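PDB 6K4X: metallo-beta-lactamase from Serratia marcescens, which hydrolyses the beta-lactam ring of antibiotics with a pair of zinc ions, as a subclass B3 metallo-beta-lactamase, and is blocked by 4-amino-2-sulfanylbenzoic acid. Local coordinates for residues A[60-65]-A[85-90]; A[195-200]-A[251-256]. All blocks are in the same frame, centred on the assembly; numbering follows the deposited sequence. Where two conformers were deposited one is given.

Contact 1 of 2, residues A[60-65]-A[85-90]; sequences FKLSDV and QKLTGA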
loop_
_atom_site.group_PDB
_atom_site.type_symbol
_atom_site.label_atom_id
_atom_site.label_comp_id
_atom_site.label_asym_id
_atom_site.label_seq_id
_atom_site.Cartn_x
_atom_site.Cartn_y
_atom_site.Cartn_z
ATOM N N PHE A 60 -17.117 -12.267 0.539
ATOM C CA PHE A 60 -17.191 -11.436 1.731
ATOM C C PHE A 60 -18.216 -10.321 1.539
ATOM O O PHE A 60 -18.475 -9.903 0.420
ATOM C CB PHE A 60 -15.799 -10.908 2.082
ATOM C CG PHE A 60 -14.812 -12.009 2.342
ATOM C CD1 PHE A 60 -14.965 -12.866 3.417
ATOM C CD2 PHE A 60 -13.756 -12.233 1.480
ATOM C CE1 PHE A 60 -14.071 -13.903 3.639
ATOM C CE2 PHE A 60 -12.847 -13.246 1.717
ATOM C CZ PHE A 60 -13.024 -14.100 2.778
ATOM N N LYS A 61 -18.689 -9.775 2.661
ATOM C CA LYS A 61 -19.607 -8.651 2.664
ATOM C C LYS A 61 -18.864 -7.350 2.941
ATOM O O LYS A 61 -18.020 -7.279 3.837
ATOM C CB LYS A 61 -20.635 -8.816 3.779
ATOM C CG LYS A 61 -21.533 -10.034 3.640
ATOM C CD LYS A 61 -22.446 -10.255 4.838
ATOM C CE LYS A 61 -23.400 -9.106 5.078
ATOM N NZ LYS A 61 -22.964 -8.271 6.224
ATOM N N LEU A 62 -19.209 -6.313 2.186
ATOM C CA LEU A 62 -18.579 -5.008 2.366
ATOM C C LEU A 62 -18.814 -4.506 3.797
ATOM O O LEU A 62 -17.942 -3.893 4.401
ATOM C CB LEU A 62 -19.137 -4.014 1.345
ATOM C CG LEU A 62 -18.848 -4.340 -0.117
ATOM C CD1 LEU A 62 -19.259 -3.178 -1.007
ATOM C CD2 LEU A 62 -17.395 -4.691 -0.340
ATOM N N SER A 63 -19.991 -4.776 4.367
ATOM C CA SER A 63 -20.324 -4.264 5.687
ATOM C C SER A 63 -19.440 -4.883 6.776
ATOM O O SER A 63 -19.374 -4.357 7.870
ATOM C CB SER A 63 -21.785 -4.482 6.003
ATOM O OG SER A 63 -22.093 -5.843 6.004
ATOM N N ASP A 64 -18.770 -5.986 6.450
ATOM C CA ASP A 64 -17.863 -6.631 7.394
ATOM C C ASP A 64 -16.433 -6.086 7.327
ATOM O O ASP A 64 -15.612 -6.467 8.142
ATOM C CB ASP A 64 -17.845 -8.134 7.182
ATOM C CG ASP A 64 -19.080 -8.814 7.740
ATOM O OD1 ASP A 64 -19.732 -8.244 8.643
ATOM O OD2 ASP A 64 -19.398 -9.904 7.222
ATOM N N VAL A 65 -16.150 -5.170 6.397
ATOM C CA VAL A 65 -14.843 -4.506 6.353
ATOM C C VAL A 65 -14.840 -3.385 7.394
ATOM O O VAL A 65 -15.629 -2.437 7.295
ATOM C CB VAL A 65 -14.557 -3.936 4.959
ATOM C CG1 VAL A 65 -13.225 -3.202 4.947
ATOM C CG2 VAL A 65 -14.598 -5.007 3.873
ATOM N N GLN A 85 -15.042 3.594 1.922
ATOM C CA GLN A 85 -15.404 3.958 3.297
ATOM C C GLN A 85 -16.931 4.065 3.405
ATOM O O GLN A 85 -17.537 3.552 4.317
ATOM C CB GLN A 85 -14.707 5.260 3.681
ATOM C CG GLN A 85 -14.807 5.600 5.164
ATOM C CD GLN A 85 -16.185 6.050 5.582
ATOM O OE1 GLN A 85 -16.848 6.826 4.889
ATOM N NE2 GLN A 85 -16.633 5.570 6.726
ATOM N N LYS A 86 -17.562 4.705 2.421
ATOM C CA LYS A 86 -19.019 4.870 2.409
ATOM C C LYS A 86 -19.705 3.506 2.296
ATOM O O LYS A 86 -20.716 3.257 2.946
ATOM C CB LYS A 86 -19.451 5.731 1.220
ATOM C CG LYS A 86 -19.175 7.214 1.368
ATOM C CD LYS A 86 -19.613 8.024 0.173
ATOM C CE LYS A 86 -18.640 7.951 -0.983
ATOM N NZ LYS A 86 -19.262 7.447 -2.236
ATOM N N LEU A 87 -19.189 2.640 1.425
ATOM C CA LEU A 87 -19.828 1.341 1.170
ATOM C C LEU A 87 -19.712 0.439 2.401
ATOM O O LEU A 87 -20.563 -0.441 2.588
ATOM C CB LEU A 87 -19.214 0.648 -0.045
ATOM C CG LEU A 87 -19.548 1.247 -1.410
ATOM C CD1 LEU A 87 -18.679 0.617 -2.477
ATOM C CD2 LEU A 87 -21.019 1.073 -1.741
ATOM N N THR A 88 -18.638 0.569 3.184
ATOM C CA THR A 88 -18.313 -0.384 4.237
ATOM C C THR A 88 -18.696 0.139 5.621
ATOM O O THR A 88 -18.971 -0.674 6.504
ATOM C CB THR A 88 -16.817 -0.715 4.251
ATOM O OG1 THR A 88 -16.072 0.493 4.453
ATOM C CG2 THR A 88 -16.378 -1.404 2.974
ATOM N N GLY A 89 -18.633 1.459 5.815
ATOM C CA GLY A 89 -18.696 2.074 7.136
ATOM C C GLY A 89 -17.378 2.018 7.890
ATOM O O GLY A 89 -17.350 2.379 9.070
ATOM N N ALA A 90 -16.289 1.577 7.244
ATOM C CA ALA A 90 -15.006 1.357 7.896
ATOM C C ALA A 90 -14.394 2.676 8.369
ATOM O O ALA A 90 -14.692 3.764 7.873
ATOM C CB ALA A 90 -14.077 0.641 6.942
HETATM O O HOH W 1 -20.936 -2.101 8.467
HETATM O O HOH W 2 -17.610 -1.188 8.833
#
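Thr88 meets Leu62 and Val65 with its methyl because its first torsion, 59°, sets OG1 between the backbone N and the carbonyl carbon and leaves CG2 anti to the carbonyl carbon. Thr88 CG2 lies 3.3 Å from Leu62 O and 3.7 Å from Val65 CB. Val65 has CG1 anti to its own N (chi1 178°), and both of its methyls also lie close to that threonine methyl.

Beside this, Leu62 and Leu87 run side by side, pointing the same way, with CD1 of Leu62 3.9 Å from Leu87 CB. Leu62 also packs on Ala52, Ile55 and Arg56 of helix 47-57, so it lies between helix 47-57 and helix 81-88. At the other end, Ala90 CB lies 3.5 Å from Val65 O, just where strand 65-69 begins.

The hydroxyl of Thr88 serves its own chain. It accepts from Ala90 N at 3.0 Å, Thr88 OG1 being the acceptor of an ST turn, and is also hydrogen-bonded to Met84 O. The turn sits at the end of helix 81-88, where Gly89 has positive phi, and leads into strand 91-95. Gln85 NE2, from one turn earlier in the helix, bonds to Ala90 O, which lies in the amide plane of the glutamine; this holds the chain just past the helix end.

Two waters join the backbones. One lies within hydrogen-bonding distance of Ser63 O and Thr88 O, the other of Val65 O (2.8 Å) and Thr88 O; each has more acceptors in reach than protons, so these bonds may be shared.

With the threonine hydroxyl engaged along its own helix end, residues 62-65 meet that end through methyl and CA-H groups resting partly on carbonyl oxygens, beside a small leucine contact. Direct cohesion is therefore dispersive and weakly electrostatic, with water-bridged carbonyls alongside.

Contact 2 of 2, residues A[195-200]-A[251-256]; sequences SLRGSF and KRLETR. With SO4 (sulfate ion), chain G.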
loop_
_atom_site.group_PDB
_atom_site.type_symbol
_atom_site.label_atom_id
_atom_site.label_comp_id
_atom_site.label_asym_id
_atom_site.label_seq_id
_atom_site.Cartn_x
_atom_site.Cartn_y
_atom_site.Cartn_z
ATOM N N SER A 195 14.235 11.086 5.024
ATOM C CA SER A 195 13.072 10.216 5.239
ATOM C C SER A 195 13.125 9.005 4.308
ATOM O O SER A 195 12.931 7.867 4.749
ATOM C CB SER A 195 11.806 10.972 5.026
ATOM O OG SER A 195 11.539 11.839 6.105
ATOM N N LEU A 196 13.418 9.257 3.043
ATOM C CA LEU A 196 13.532 8.171 2.080
ATOM C C LEU A 196 14.602 7.182 2.553
ATOM O O LEU A 196 14.410 5.963 2.542
ATOM C CB LEU A 196 13.913 8.720 0.703
ATOM C CG LEU A 196 12.758 9.283 -0.135
ATOM C CD1 LEU A 196 13.306 10.038 -1.320
ATOM C CD2 LEU A 196 11.781 8.203 -0.575
ATOM N N ARG A 197 15.768 7.703 2.958
ATOM C CA ARG A 197 16.869 6.818 3.344
ATOM C C ARG A 197 16.504 6.014 4.582
ATOM O O ARG A 197 16.828 4.816 4.656
ATOM C CB ARG A 197 18.156 7.611 3.542
ATOM C CG ARG A 197 18.730 8.072 2.217
ATOM C CD ARG A 197 19.936 8.954 2.414
ATOM N NE ARG A 197 20.561 9.203 1.131
ATOM C CZ ARG A 197 21.464 10.149 0.883
ATOM N NH1 ARG A 197 22.013 10.214 -0.324
ATOM N NH2 ARG A 197 21.803 11.009 1.829
ATOM N N GLY A 198 15.845 6.635 5.555
ATOM C CA GLY A 198 15.390 5.886 6.715
ATOM C C GLY A 198 14.399 4.794 6.327
ATOM O O GLY A 198 14.383 3.713 6.914
ATOM N N SER A 199 13.554 5.068 5.331
ATOM C CA SER A 199 12.573 4.099 4.874
ATOM C C SER A 199 13.224 2.915 4.153
ATOM O O SER A 199 12.796 1.784 4.359
ATOM C CB SER A 199 11.526 4.769 4.042
ATOM O OG SER A 199 10.797 5.647 4.857
ATOM N N PHE A 200 14.226 3.166 3.322
ATOM C CA PHE A 200 14.922 2.051 2.717
ATOM C C PHE A 200 15.487 1.130 3.806
ATOM O O PHE A 200 15.385 -0.104 3.698
ATOM C CB PHE A 200 16.071 2.493 1.809
ATOM C CG PHE A 200 15.768 3.561 0.790
ATOM C CD1 PHE A 200 14.544 3.676 0.144
ATOM C CD2 PHE A 200 16.746 4.490 0.489
ATOM C CE1 PHE A 200 14.307 4.695 -0.767
ATOM C CE2 PHE A 200 16.511 5.504 -0.426
ATOM C CZ PHE A 200 15.297 5.610 -1.047
ATOM N N LYS A 251 18.358 3.017 -5.319
ATOM C CA LYS A 251 18.938 3.263 -6.625
ATOM C C LYS A 251 18.236 4.431 -7.327
ATOM O O LYS A 251 18.862 5.264 -7.979
ATOM C CB LYS A 251 18.877 1.998 -7.475
ATOM C CG LYS A 251 19.252 2.203 -8.943
ATOM C CD LYS A 251 19.391 0.921 -9.724
ATOM C CE LYS A 251 20.438 -0.033 -9.190
ATOM N NZ LYS A 251 21.756 0.619 -9.094
ATOM N N ARG A 252 16.913 4.500 -7.217
ATOM C CA ARG A 252 16.183 5.571 -7.870
ATOM C C ARG A 252 16.579 6.917 -7.247
ATOM O O ARG A 252 16.767 7.900 -7.973
ATOM C CB ARG A 252 14.681 5.324 -7.743
ATOM C CG ARG A 252 13.820 6.347 -8.462
ATOM C CD ARG A 252 12.369 5.900 -8.505
ATOM N NE ARG A 252 11.564 6.835 -9.274
ATOM C CZ ARG A 252 10.436 6.558 -9.890
ATOM N NH1 ARG A 252 9.943 5.337 -9.854
ATOM N NH2 ARG A 252 9.779 7.537 -10.477
ATOM N N LEU A 253 16.709 6.968 -5.926
ATOM C CA LEU A 253 17.132 8.214 -5.302
ATOM C C LEU A 253 18.575 8.560 -5.673
ATOM O O LEU A 253 18.857 9.720 -5.981
ATOM C CB LEU A 253 16.976 8.139 -3.787
ATOM C CG LEU A 253 17.487 9.374 -3.033
ATOM C CD1 LEU A 253 16.716 10.626 -3.413
ATOM C CD2 LEU A 253 17.382 9.139 -1.530
ATOM N N GLU A 254 19.478 7.582 -5.673
ATOM C CA GLU A 254 20.859 7.901 -5.986
ATOM C C GLU A 254 20.993 8.371 -7.430
ATOM O O GLU A 254 21.734 9.309 -7.722
ATOM C CB GLU A 254 21.778 6.720 -5.693
ATOM C CG GLU A 254 21.960 6.499 -4.190
ATOM C CD GLU A 254 22.425 7.719 -3.383
ATOM O OE1 GLU A 254 23.149 8.600 -3.936
ATOM O OE2 GLU A 254 22.068 7.850 -2.200
ATOM N N THR A 255 20.266 7.735 -8.338
ATOM C CA THR A 255 20.273 8.182 -9.724
ATOM C C THR A 255 19.779 9.629 -9.809
ATOM O O THR A 255 20.316 10.462 -10.552
ATOM C CB THR A 255 19.427 7.246 -10.603
ATOM O OG1 THR A 255 20.050 5.960 -10.686
ATOM C CG2 THR A 255 19.295 7.753 -12.021
ATOM N N ARG A 256 18.702 9.931 -9.092
ATOM C CA ARG A 256 18.111 11.283 -9.100
ATOM C C ARG A 256 19.091 12.317 -8.542
ATOM O O ARG A 256 19.319 13.363 -9.168
ATOM C CB ARG A 256 16.810 11.279 -8.309
ATOM C CG ARG A 256 16.175 12.656 -8.154
ATOM C CD ARG A 256 15.871 13.337 -9.492
ATOM N NE ARG A 256 15.321 14.674 -9.281
ATOM C CZ ARG A 256 14.036 14.999 -9.295
ATOM N NH1 ARG A 256 13.104 14.081 -9.498
ATOM N NH2 ARG A 256 13.692 16.254 -9.067
HETATM S S SO4 G . 11.678 2.157 -9.941
HETATM O O1 SO4 G . 13.058 2.585 -9.869
HETATM O O2 SO4 G . 10.844 2.726 -8.874
HETATM O O3 SO4 G . 11.137 2.599 -11.258
HETATM O O4 SO4 G . 11.602 0.693 -9.896
HETATM O O HOH W 3 20.115 6.973 -0.647
HETATM O O HOH W 4 24.161 11.130 -2.399
#
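Leu253 carries the apolar part, meeting Leu196, Arg197 and Phe200 of the facing helix. Its CG stands anti to the backbone N (chi1 176°), which sends the two methyls across the gap: CD1 lies 4.0 Å from Leu196 CD1, while CD2 reaches the edge of the Phe200 ring, near its plane, 3.9 Å from CE2. The same CD2 rests against the aliphatic part of Arg197, at CG, and the two side chains cross at about a right angle.

The charged part is a salt bridge on the exposed side. Arg197, extended from CG to NE, gives NH1 to the syn lone pair of Glu254 OE2 at 3.0 Å; the two flat groups are nearly coplanar, 8° apart. One water takes a bond from Arg197 NE and gives one to Glu254 OE2 at 2.6 Å. A second links Glu254 OE1 with NH1, weakly on the arginine side.

A third group is separate: Arg252 NH1 donates to sulfate O2 at 2.9 Å, and sulfate O2 sits at the edge of the Arg252 guanidinium, in its plane, the ion probably coming from the crystallisation liquor.

The segments run nearly antiparallel, at 151°, with axes 11.1 Å apart. Arg197 also touches Leu257 and Phe200 touches Arg250, extending the pairing of helices 190-205 and 241-260, while Ser199 reaches Pro148 in the loop between strands 140-146 and 155-163.

In the fold
Contacts 1 and 2 lie on opposite sides of the chain's centre, their own centres 36 Å apart and their nearest atoms about 25 Å apart, so neither touches the other. Contact 1 belongs to the side of the seven-stranded sheet, where it leads into strands 65-69 and 91-95, away from the zinc site. Contact 2 pairs two helices in the other half of this alpha-beta/beta-alpha fold, nearer the metals: the side chain of Leu196 is about 5 Å from that of the zinc ligand His150, about 10 Å from a zinc ion and about 9 Å from the bound inhibitor.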